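Local coordinates for protein LS-24 (Lathyrus sativus, PDB 3LP9) that probably binds hemin as a monomer or spermine as a dimer, and may take part in the oxidative stress response and polyamine biosynthesis, at residues Phe10-Asn15 against Tyr88-Lys93; Asn23-Leu28 against Pro44-Asp49; Phe76-Asn81 against Lys102-Val107; Asp138-Ile143 against Glu154-Ser159. All coordinates share one frame; numbering follows the deposited sequence.

In the fold
LS-24 has the hemopexin fold, a four-bladed beta-propeller, and its contacts divide into those within a blade and one between blades. From the N terminus, the chain first enters contact 1, whose second half lies 73 residues further on, beyond strand 82-87. Within that long loop, contact 2 closes a short one, joining strand 25-30 to strand 43-46 and helix 47-50. Contact 3 crosses contact 1: it opens at residues 76-81 before 88-93 is reached, then closes at residues 102-107. Contact 4 follows separately, zipping up the hairpin of strands 139-144 and 149-157. Contact 1 therefore ties the first sheet to the second, whereas contacts 2, 3 and 4 finish the outer parts of three successive sheets.

Contact 1. Residues Phe10-Asn15 against Tyr88-Lys93; sequences FRSSKN and YAPHSK
Phe10 slides the CE2-CZ rim of its ring over one face of Tyr88, with Phe10 CE2 only 3.3 Å from Tyr88 CE1. The two ring centroids are 4.7 Å apart and the planes are inclined at 52°, an oblique meeting that is neither a flat stack nor a T-shape. Tyr88 reaches across because its ring is tucked between its own backbone N and carbonyl carbon (chi1 57°). The phenol then ends beside the turn that follows strand 6-11, where Tyr88 OH accepts from Ser13 N over 3.0 Å. At 138° this bond is bent, and it arrives at the edge of the ring, clear of the face that Phe10 occupies. The turn is braced from within as an ST turn, Ser12 OG taking the backbone N-H of Lys14 at 3.1 Å.

Further out, Lys14 runs its methylenes alongside the proline, Lys14 CD lying 3.7 Å from Pro90 CB. A bend at its third torsion carries the ammonium to a water, 2.8 Å from Lys14 NZ, which in turn donates to Pro90 O. Ser13 OG is hydrogen-bonded to Asn73 OD1.

Tyr19 of strand 17-22 meets both aromatic rings, and Phe10 also touches Ser67 and Asp69 of strand 66-69. The loop between strands 82-87 and 96-98 is thereby fastened against the first sheet, at the junction of two propeller blades.

Contact 2. Residues Asn23-Leu28 against Pro44-Asp49; sequences NDKYVL and PTPVRD
Asp24 grips the start of helix 47-50 with both its backbone and its side chain. Its carbonyl takes the N-H of Val47, Asp24 O to Val47 N being 3.2 Å with a nearly straight 170° at the hydrogen, and Pro46 CA adds a CA-H...O contact to the same oxygen. Water 2 also donates to Asp24 O, at 2.9 Å, and is linked weakly to Arg48 N. The carboxylate meanwhile forms a salt bridge, Asp24 OD2 to Arg48 NH2 at 2.7 Å. This is a single-point bridge: the guanidinium comes to the anti side of the oxygen, and the two flat groups are turned 57° apart. Asp24 points its carboxylate there by holding CG between backbone N and carbonyl carbon (chi1 68°).

Past the non-hydrogen-bonded pair Lys25-Pro46, Tyr26 and Thr45 form an antiparallel hydrogen-bonded pair, with Tyr26 N to Thr45 O at 2.9 Å and Thr45 N to Tyr26 O at 3.2 Å. The Tyr26 ring presents its edge to the helix start, Tyr26 CD1 lying 4.0 Å from Val47 CA. At the far end, Val27 CG2 rests 4.0 Å from Pro44 CG, the two side chains pointing the same way.

The second shell fixes these groups: Arg48 NE is bonded to Gly60 O of helix 58-62, and Phe51 meets the Tyr26 ring. Strand 25-30 thus lies between strand 17-22, which it joins through Val27 and Phe20, and the outer strand 43-46 with its helix.

Contact 3. Residues Phe76-Asn81 against Lys102-Val107; sequences FIFYEN and KKIADV
Just past the end of strand 74-79, the backbone at Asn81 comes up to the corner where strand 100-103 gives way to helix 104-107, with 5.5 Å between Asn81 CA and Lys103 CA. Lys103 occupies the N-cap position, and the first helical N-H is taken from across the contact: Ile104 N donates to Asn81 O over 2.7 Å at 167°. The same oxygen receives a CA-H...O contact from Lys103 CA at 3.2 Å.

Ile104 is the main apolar bridge. With CG1 anti to its carbonyl carbon (chi1 -66°), it sets CG1 in the plane of the Phe78 ring, at the edge, 3.6 Å from Phe78 CD1. Farther along the helix, Val107 CG1 approaches the Phe76 ring obliquely, 4.0 Å from Phe76 CE1. On the other flank Asn81 and Lys103 run side by side, and Lys103 NZ bridges to Glu80 of the second subunit, a link returned by Glu80 to Lys103 of that chain.

Chemically the contact is two-sided. Through Phe78 its apolar part reaches the surroundings of the calcium site, where Phe78 packs against Asp65, a residue of that site, whose OD2 takes the N-H of Glu80; its charged part helps hold the dimer together.

Contact 4. Residues Asp138-Ile143 against Glu154-Ser159; sequences DQYARI and EIKSIS
Tyr140 and Lys156 pair as antiparallel strand partners, and their backbone bonds are unequal. Tyr140 N donates to Lys156 O at 3.0 Å, almost along the C=O axis, whereas the return bond from Lys156 N to Tyr140 O is long and weak at 3.5 Å. The next pair, Gln139 with Ser157, is non-hydrogen-bonded, with alpha carbons 4.4 Å apart. Beyond it, Asp138 O accepts firmly from Ile158 N at 2.7 Å (156° at the hydrogen), so this amide at the helix start finds its acceptor on the other segment. Ser157, at the N-cap position, turns OG to a backbone N further into the helix, and its carbonyl accepts from Ser160 OG.

That carbonyl also lies at the edge of the tyrosine ring, with Ser157 O 3.3 Å from Tyr140 CE1. The ring is swung over the partner strand by chi1 of 83° and runs beside the Lys156 chain, bringing both polar ends to one water: 2.9 Å from Tyr140 OH and 3.2 Å from Lys156 NZ, the water accepting from the ammonium. Ile155 CG2 sits 3.8 Å from Tyr140 O, while Ile158 lays CG1 against Asp138 O and Tyr140 CB and also touches Phe135. Tyr162 meets the Tyr140 ring edge-to-face.

A hairpin whose outermost strand turns directly into a short helix, stitched by the carbonyl of the residue just before the inner strand, is characteristic of the blades of the hemopexin propeller and is seen here in the third sheet.

Contact 1. Residues Phe10-Asn15 against Tyr88-Lys93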
# COMPACT_ATOMS: atom_id res chain seq x y z
N PHE A 10 5.76 -20.00 0.88
CA PHE A 10 7.00 -20.11 0.12
C PHE A 10 8.00 -21.05 0.80
O PHE A 10 7.95 -21.29 1.99
CB PHE A 10 7.57 -18.71 -0.20
CG PHE A 10 8.22 -18.00 0.94
CD1 PHE A 10 7.62 -16.88 1.51
CD2 PHE A 10 9.55 -18.37 1.37
CE1 PHE A 10 8.29 -16.15 2.54
CE2 PHE A 10 10.21 -17.67 2.39
CZ PHE A 10 9.60 -16.58 2.97
N ARG A 11 8.87 -21.64 -0.00
CA ARG A 11 9.90 -22.51 0.49
C ARG A 11 11.10 -21.78 1.13
O ARG A 11 11.68 -20.81 0.56
CB ARG A 11 10.39 -23.42 -0.67
CG ARG A 11 11.24 -24.59 -0.14
CD ARG A 11 11.95 -25.35 -1.17
NE ARG A 11 12.38 -24.46 -2.19
CZ ARG A 11 12.41 -24.78 -3.47
NH1 ARG A 11 12.03 -25.99 -3.86
NH2 ARG A 11 12.76 -23.87 -4.36
N SER A 12 11.52 -22.27 2.30
CA SER A 12 12.70 -21.71 2.97
C SER A 12 13.98 -22.25 2.36
O SER A 12 13.99 -23.33 1.80
CB SER A 12 12.67 -22.02 4.45
OG SER A 12 13.77 -21.40 5.10
N SER A 13 15.05 -21.46 2.41
CA SER A 13 16.40 -21.97 2.00
C SER A 13 16.88 -23.03 3.00
O SER A 13 17.77 -23.83 2.69
CB SER A 13 17.43 -20.84 1.90
OG SER A 13 17.52 -20.12 3.09
N LYS A 14 16.31 -22.99 4.21
CA LYS A 14 16.57 -24.02 5.22
C LYS A 14 15.80 -25.29 4.86
O LYS A 14 14.57 -25.28 4.77
CB LYS A 14 16.18 -23.56 6.65
CG LYS A 14 17.05 -22.38 7.17
CD LYS A 14 16.75 -22.06 8.59
CE LYS A 14 17.12 -23.19 9.51
NZ LYS A 14 16.83 -22.70 10.90
N ASN A 15 16.53 -26.40 4.72
CA ASN A 15 15.94 -27.62 4.26
C ASN A 15 14.65 -28.03 4.94
O ASN A 15 14.55 -27.99 6.15
CB ASN A 15 17.00 -28.70 4.34
CG ASN A 15 16.54 -30.03 3.83
OD1 ASN A 15 16.29 -30.91 4.63
ND2 ASN A 15 16.50 -30.20 2.50
N TYR A 88 14.13 -12.74 4.18
CA TYR A 88 13.46 -13.20 5.40
C TYR A 88 14.46 -13.83 6.39
O TYR A 88 14.06 -14.47 7.33
CB TYR A 88 12.34 -14.21 5.07
CG TYR A 88 12.83 -15.42 4.27
CD1 TYR A 88 12.84 -15.39 2.86
CD2 TYR A 88 13.33 -16.56 4.91
CE1 TYR A 88 13.30 -16.46 2.12
CE2 TYR A 88 13.82 -17.66 4.16
CZ TYR A 88 13.78 -17.60 2.79
OH TYR A 88 14.22 -18.65 2.00
N ALA A 89 15.75 -13.64 6.12
CA ALA A 89 16.87 -14.06 6.96
C ALA A 89 16.50 -15.13 7.97
O ALA A 89 16.26 -14.81 9.15
CB ALA A 89 17.42 -12.88 7.66
N PRO A 90 16.41 -16.41 7.52
CA PRO A 90 15.99 -17.52 8.39
C PRO A 90 16.91 -17.89 9.55
O PRO A 90 16.46 -18.55 10.47
CB PRO A 90 15.87 -18.69 7.41
CG PRO A 90 16.86 -18.44 6.42
CD PRO A 90 16.77 -16.93 6.18
N HIS A 91 18.18 -17.48 9.49
CA HIS A 91 19.16 -17.76 10.54
C HIS A 91 19.35 -16.55 11.48
O HIS A 91 19.21 -16.69 12.69
CB HIS A 91 20.52 -18.13 9.92
CG HIS A 91 20.45 -19.28 8.95
ND1 HIS A 91 20.39 -19.10 7.58
CD2 HIS A 91 20.40 -20.61 9.16
CE1 HIS A 91 20.31 -20.28 7.00
NE2 HIS A 91 20.32 -21.21 7.93
N SER A 92 19.67 -15.38 10.92
CA SER A 92 19.92 -14.17 11.68
C SER A 92 18.65 -13.55 12.21
O SER A 92 18.74 -12.66 13.04
CB SER A 92 20.65 -13.14 10.84
OG SER A 92 19.79 -12.55 9.88
N LYS A 93 17.48 -13.98 11.71
CA LYS A 93 16.19 -13.39 12.09
C LYS A 93 16.17 -11.88 11.79
O LYS A 93 15.38 -11.12 12.36
CB LYS A 93 15.85 -13.71 13.57
CG LYS A 93 16.11 -15.18 14.00
CD LYS A 93 15.48 -16.09 12.96
CE LYS A 93 15.27 -17.55 13.41
NZ LYS A 93 16.55 -18.21 13.72
O HOH W 1 18.14 -20.62 12.19

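Contact 2. Residues Asn23-Leu28 against Pro44-Asp49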
# COMPACT_ATOMS: atom_id res chain seq x y z
N ASN A 23 -4.38 -15.20 7.19
CA ASN A 23 -4.87 -13.92 7.68
C ASN A 23 -3.73 -12.89 7.68
O ASN A 23 -3.10 -12.68 6.68
CB ASN A 23 -5.58 -14.07 9.06
CG ASN A 23 -6.74 -15.05 9.00
OD1 ASN A 23 -7.36 -15.24 7.94
ND2 ASN A 23 -7.03 -15.71 10.12
N ASP A 24 -3.47 -12.29 8.83
CA ASP A 24 -2.34 -11.40 8.97
C ASP A 24 -1.24 -12.02 9.83
O ASP A 24 -0.48 -11.30 10.45
CB ASP A 24 -2.84 -10.03 9.49
CG ASP A 24 -3.36 -10.08 10.92
OD1 ASP A 24 -3.82 -11.12 11.41
OD2 ASP A 24 -3.27 -9.02 11.55
N LYS A 25 -1.18 -13.35 9.90
CA LYS A 25 -0.08 -14.04 10.51
C LYS A 25 0.65 -15.03 9.61
O LYS A 25 0.34 -15.20 8.43
CB LYS A 25 -0.50 -14.82 11.74
CG LYS A 25 -1.91 -14.86 12.03
CD LYS A 25 -2.21 -13.80 13.01
CE LYS A 25 -3.22 -14.32 13.94
NZ LYS A 25 -3.28 -13.51 15.24
N TYR A 26 1.63 -15.69 10.23
CA TYR A 26 2.33 -16.75 9.57
C TYR A 26 2.67 -17.93 10.50
O TYR A 26 2.61 -17.82 11.70
CB TYR A 26 3.58 -16.21 8.91
CG TYR A 26 4.75 -15.92 9.81
CD1 TYR A 26 4.88 -14.70 10.50
CD2 TYR A 26 5.77 -16.86 9.94
CE1 TYR A 26 5.98 -14.44 11.28
CE2 TYR A 26 6.88 -16.62 10.72
CZ TYR A 26 6.99 -15.43 11.36
OH TYR A 26 8.14 -15.25 12.10
N VAL A 27 2.97 -19.05 9.90
CA VAL A 27 3.41 -20.25 10.58
C VAL A 27 4.71 -20.65 9.81
O VAL A 27 4.77 -20.60 8.59
CB VAL A 27 2.34 -21.37 10.51
CG1 VAL A 27 2.76 -22.59 11.27
CG2 VAL A 27 1.08 -20.94 11.17
N LEU A 28 5.76 -21.00 10.57
CA LEU A 28 6.94 -21.68 10.03
C LEU A 28 6.81 -23.21 10.32
O LEU A 28 6.79 -23.63 11.43
CB LEU A 28 8.23 -21.12 10.67
CG LEU A 28 9.51 -21.78 10.18
CD1 LEU A 28 9.60 -21.72 8.68
CD2 LEU A 28 10.67 -21.16 10.87
N PRO A 44 1.26 -19.87 15.28
CA PRO A 44 0.81 -18.70 14.49
C PRO A 44 1.22 -17.40 15.16
O PRO A 44 1.13 -17.29 16.37
CB PRO A 44 -0.71 -18.83 14.47
CG PRO A 44 -0.91 -20.31 14.55
CD PRO A 44 0.12 -20.75 15.62
N THR A 45 1.74 -16.45 14.40
CA THR A 45 2.06 -15.16 14.99
C THR A 45 2.01 -14.10 13.89
O THR A 45 2.33 -14.39 12.73
CB THR A 45 3.40 -15.25 15.79
OG1 THR A 45 4.03 -13.98 15.89
CG2 THR A 45 4.33 -16.15 15.09
N PRO A 46 1.60 -12.87 14.26
CA PRO A 46 1.56 -11.73 13.31
C PRO A 46 2.83 -11.50 12.51
O PRO A 46 3.94 -11.59 13.00
CB PRO A 46 1.26 -10.53 14.19
CG PRO A 46 0.49 -11.14 15.34
CD PRO A 46 1.16 -12.47 15.61
N VAL A 47 2.61 -11.23 11.24
CA VAL A 47 3.67 -10.84 10.34
C VAL A 47 4.41 -9.61 10.88
O VAL A 47 5.63 -9.46 10.64
CB VAL A 47 3.06 -10.51 8.95
CG1 VAL A 47 4.15 -10.22 7.94
CG2 VAL A 47 2.16 -11.73 8.51
N ARG A 48 3.67 -8.76 11.62
CA ARG A 48 4.23 -7.46 12.00
C ARG A 48 5.23 -7.69 13.13
O ARG A 48 6.15 -6.91 13.31
CB ARG A 48 3.14 -6.48 12.46
CG ARG A 48 2.49 -6.91 13.77
CD ARG A 48 1.29 -6.13 14.10
NE ARG A 48 0.34 -6.24 13.02
CZ ARG A 48 -0.83 -6.88 13.09
NH1 ARG A 48 -1.20 -7.46 14.24
NH2 ARG A 48 -1.61 -6.94 12.01
N ASP A 49 5.02 -8.81 13.86
CA ASP A 49 5.82 -9.20 15.06
C ASP A 49 6.95 -10.12 14.62
O ASP A 49 8.10 -9.97 15.08
CB ASP A 49 4.98 -9.91 16.13
CG ASP A 49 3.92 -9.03 16.73
OD1 ASP A 49 4.11 -7.80 16.81
OD2 ASP A 49 2.89 -9.55 17.14
O HOH W 2 0.87 -8.74 10.64

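Contact 3. Residues Phe76-Asn81 against Lys102-Val107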
# COMPACT_ATOMS: atom_id res chain seq x y z
N PHE A 76 9.39 -12.77 -2.97
CA PHE A 76 8.45 -11.73 -3.33
C PHE A 76 7.19 -12.00 -2.53
O PHE A 76 6.74 -13.13 -2.41
CB PHE A 76 8.15 -11.74 -4.85
CG PHE A 76 9.01 -10.80 -5.67
CD1 PHE A 76 8.81 -9.43 -5.60
CD2 PHE A 76 10.04 -11.29 -6.47
CE1 PHE A 76 9.58 -8.57 -6.34
CE2 PHE A 76 10.82 -10.43 -7.20
CZ PHE A 76 10.61 -9.08 -7.14
N ILE A 77 6.64 -10.96 -1.95
CA ILE A 77 5.38 -11.03 -1.21
C ILE A 77 4.41 -10.07 -1.86
O ILE A 77 4.83 -9.12 -2.53
CB ILE A 77 5.56 -10.70 0.32
CG1 ILE A 77 6.16 -9.31 0.55
CG2 ILE A 77 6.43 -11.77 0.96
CD1 ILE A 77 6.37 -8.94 1.99
N PHE A 78 3.13 -10.33 -1.72
CA PHE A 78 2.08 -9.49 -2.37
C PHE A 78 0.99 -9.26 -1.33
O PHE A 78 0.82 -10.08 -0.42
CB PHE A 78 1.51 -10.22 -3.60
CG PHE A 78 2.52 -10.51 -4.70
CD1 PHE A 78 2.51 -9.78 -5.84
CD2 PHE A 78 3.43 -11.55 -4.57
CE1 PHE A 78 3.45 -10.03 -6.89
CE2 PHE A 78 4.37 -11.88 -5.63
CZ PHE A 78 4.38 -11.06 -6.79
N TYR A 79 0.27 -8.14 -1.47
CA TYR A 79 -0.94 -7.89 -0.74
C TYR A 79 -1.75 -7.03 -1.67
O TYR A 79 -1.41 -5.85 -1.92
CB TYR A 79 -0.72 -7.13 0.59
CG TYR A 79 -2.06 -6.72 1.18
CD1 TYR A 79 -2.91 -7.68 1.73
CD2 TYR A 79 -2.51 -5.38 1.10
CE1 TYR A 79 -4.19 -7.31 2.22
CE2 TYR A 79 -3.80 -5.01 1.59
CZ TYR A 79 -4.62 -5.99 2.12
OH TYR A 79 -5.85 -5.66 2.63
N GLU A 80 -2.84 -7.61 -2.17
CA GLU A 80 -3.69 -6.93 -3.15
C GLU A 80 -2.84 -6.49 -4.35
O GLU A 80 -2.18 -7.35 -5.00
CB GLU A 80 -4.54 -5.82 -2.47
CG GLU A 80 -5.49 -6.38 -1.43
CD GLU A 80 -6.42 -5.35 -0.86
OE1 GLU A 80 -6.17 -4.13 -1.04
OE2 GLU A 80 -7.41 -5.73 -0.25
N ASN A 81 -2.81 -5.19 -4.66
CA ASN A 81 -2.06 -4.70 -5.86
C ASN A 81 -0.58 -4.32 -5.70
O ASN A 81 0.08 -3.87 -6.64
CB ASN A 81 -2.86 -3.55 -6.55
CG ASN A 81 -3.16 -2.42 -5.64
OD1 ASN A 81 -3.51 -2.65 -4.46
ND2 ASN A 81 -3.00 -1.16 -6.14
N LYS A 102 5.91 -1.81 -3.96
CA LYS A 102 5.54 -1.26 -5.27
C LYS A 102 4.35 -1.99 -5.89
O LYS A 102 4.15 -3.16 -5.69
CB LYS A 102 6.74 -1.33 -6.24
CG LYS A 102 7.71 -0.15 -6.20
CD LYS A 102 8.57 -0.19 -7.47
CE LYS A 102 9.70 0.82 -7.42
NZ LYS A 102 10.86 0.09 -6.80
N LYS A 103 3.57 -1.27 -6.69
CA LYS A 103 2.42 -1.83 -7.37
C LYS A 103 2.92 -3.00 -8.25
O LYS A 103 3.95 -2.88 -8.87
CB LYS A 103 1.80 -0.72 -8.23
CG LYS A 103 0.66 0.06 -7.54
CD LYS A 103 0.52 1.40 -8.17
CE LYS A 103 -0.71 2.08 -7.69
NZ LYS A 103 -0.93 3.40 -8.39
N ILE A 104 2.17 -4.09 -8.30
CA ILE A 104 2.51 -5.23 -9.11
C ILE A 104 2.80 -4.83 -10.55
O ILE A 104 3.85 -5.19 -11.07
CB ILE A 104 1.37 -6.30 -9.08
CG1 ILE A 104 1.22 -6.91 -7.68
CG2 ILE A 104 1.55 -7.33 -10.15
CD1 ILE A 104 -0.07 -7.58 -7.50
N ALA A 105 1.88 -4.07 -11.17
CA ALA A 105 2.01 -3.59 -12.56
C ALA A 105 3.31 -2.79 -12.81
O ALA A 105 3.81 -2.69 -13.91
CB ALA A 105 0.83 -2.74 -12.86
N ASP A 106 3.89 -2.24 -11.77
CA ASP A 106 5.08 -1.48 -11.92
C ASP A 106 6.37 -2.29 -11.67
O ASP A 106 7.37 -2.10 -12.36
CB ASP A 106 4.89 -0.17 -11.11
CG ASP A 106 6.14 0.28 -10.32
OD1 ASP A 106 7.24 0.69 -10.86
OD2 ASP A 106 5.96 0.29 -9.07
N VAL A 107 6.34 -3.28 -10.78
CA VAL A 107 7.54 -4.16 -10.63
C VAL A 107 7.55 -5.17 -11.76
O VAL A 107 8.64 -5.53 -12.31
CB VAL A 107 7.56 -4.91 -9.28
CG1 VAL A 107 8.65 -6.03 -9.29
CG2 VAL A 107 7.77 -3.92 -8.13

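Contact 4. Residues Asp138-Ile143 against Glu154-Ser159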
# COMPACT_ATOMS: atom_id res chain seq x y z
N ASP A 138 -8.64 -18.67 -12.63
CA ASP A 138 -8.40 -19.91 -13.39
C ASP A 138 -7.34 -19.76 -14.45
O ASP A 138 -7.10 -20.64 -15.24
CB ASP A 138 -9.71 -20.46 -13.98
CG ASP A 138 -10.31 -19.57 -15.05
OD1 ASP A 138 -9.80 -18.50 -15.37
OD2 ASP A 138 -11.32 -19.99 -15.63
N GLN A 139 -6.68 -18.60 -14.40
CA GLN A 139 -5.59 -18.21 -15.30
C GLN A 139 -4.25 -18.42 -14.60
O GLN A 139 -4.14 -18.33 -13.41
CB GLN A 139 -5.75 -16.74 -15.62
CG GLN A 139 -7.03 -16.41 -16.30
CD GLN A 139 -7.25 -17.22 -17.58
OE1 GLN A 139 -7.87 -18.29 -17.57
NE2 GLN A 139 -6.77 -16.68 -18.68
N TYR A 140 -3.20 -18.68 -15.36
CA TYR A 140 -1.84 -18.74 -14.78
C TYR A 140 -0.78 -18.19 -15.73
O TYR A 140 -0.88 -18.32 -16.98
CB TYR A 140 -1.47 -20.17 -14.38
CG TYR A 140 -0.95 -20.97 -15.54
CD1 TYR A 140 -1.82 -21.58 -16.45
CD2 TYR A 140 0.42 -21.12 -15.74
CE1 TYR A 140 -1.35 -22.27 -17.49
CE2 TYR A 140 0.88 -21.81 -16.81
CZ TYR A 140 -0.01 -22.37 -17.68
OH TYR A 140 0.48 -23.08 -18.73
N ALA A 141 0.25 -17.59 -15.13
CA ALA A 141 1.36 -17.02 -15.88
C ALA A 141 2.61 -17.77 -15.48
O ALA A 141 2.74 -18.18 -14.32
CB ALA A 141 1.51 -15.55 -15.55
N ARG A 142 3.50 -17.93 -16.45
CA ARG A 142 4.86 -18.48 -16.25
C ARG A 142 5.83 -17.33 -16.58
O ARG A 142 5.77 -16.77 -17.71
CB ARG A 142 5.08 -19.66 -17.17
CG ARG A 142 6.43 -20.30 -17.15
CD ARG A 142 6.39 -21.25 -18.31
NE ARG A 142 7.68 -21.82 -18.55
CZ ARG A 142 8.03 -22.50 -19.62
NH1 ARG A 142 7.14 -22.70 -20.59
NH2 ARG A 142 9.27 -22.96 -19.72
N ILE A 143 6.64 -16.90 -15.59
CA ILE A 143 7.58 -15.78 -15.82
C ILE A 143 9.07 -16.14 -15.62
O ILE A 143 9.41 -17.24 -15.19
CB ILE A 143 7.18 -14.53 -15.01
CG1 ILE A 143 7.70 -14.62 -13.57
CG2 ILE A 143 5.68 -14.30 -15.09
CD1 ILE A 143 7.52 -13.35 -12.76
N GLU A 154 2.02 -16.06 -23.61
CA GLU A 154 0.57 -15.99 -23.42
C GLU A 154 0.06 -16.49 -22.06
O GLU A 154 0.49 -17.55 -21.58
CB GLU A 154 -0.10 -16.82 -24.49
CG GLU A 154 -1.23 -16.09 -25.09
CD GLU A 154 -1.29 -16.39 -26.56
OE1 GLU A 154 -0.87 -15.48 -27.36
OE2 GLU A 154 -1.70 -17.55 -26.89
N ILE A 155 -0.85 -15.72 -21.45
CA ILE A 155 -1.56 -16.17 -20.22
C ILE A 155 -2.63 -17.19 -20.61
O ILE A 155 -3.57 -16.88 -21.34
CB ILE A 155 -2.26 -15.01 -19.47
CG1 ILE A 155 -1.25 -13.92 -19.08
CG2 ILE A 155 -3.09 -15.55 -18.24
CD1 ILE A 155 -1.74 -12.92 -18.03
N LYS A 156 -2.51 -18.38 -20.06
CA LYS A 156 -3.41 -19.48 -20.42
C LYS A 156 -4.18 -19.99 -19.22
O LYS A 156 -3.82 -19.72 -18.07
CB LYS A 156 -2.59 -20.59 -21.07
CG LYS A 156 -2.29 -20.25 -22.54
CD LYS A 156 -1.10 -21.06 -23.11
CE LYS A 156 0.14 -20.98 -22.21
NZ LYS A 156 1.15 -22.03 -22.65
N SER A 157 -5.25 -20.72 -19.48
CA SER A 157 -6.10 -21.26 -18.42
C SER A 157 -5.32 -22.36 -17.71
O SER A 157 -4.42 -22.97 -18.31
CB SER A 157 -7.41 -21.81 -19.03
OG SER A 157 -7.23 -23.12 -19.55
N ILE A 158 -5.66 -22.62 -16.45
CA ILE A 158 -4.99 -23.68 -15.69
C ILE A 158 -5.18 -25.06 -16.30
O ILE A 158 -4.25 -25.86 -16.35
CB ILE A 158 -5.46 -23.69 -14.22
CG1 ILE A 158 -4.79 -22.54 -13.46
CG2 ILE A 158 -5.18 -25.07 -13.60
CD1 ILE A 158 -5.37 -22.23 -12.04
N SER A 159 -6.38 -25.39 -16.80
CA SER A 159 -6.54 -26.76 -17.34
C SER A 159 -5.68 -27.00 -18.60
O SER A 159 -5.15 -28.10 -18.80
CB SER A 159 -8.01 -27.14 -17.58
OG SER A 159 -8.73 -25.99 -17.97
O HOH W 3 -0.72 -24.10 -21.14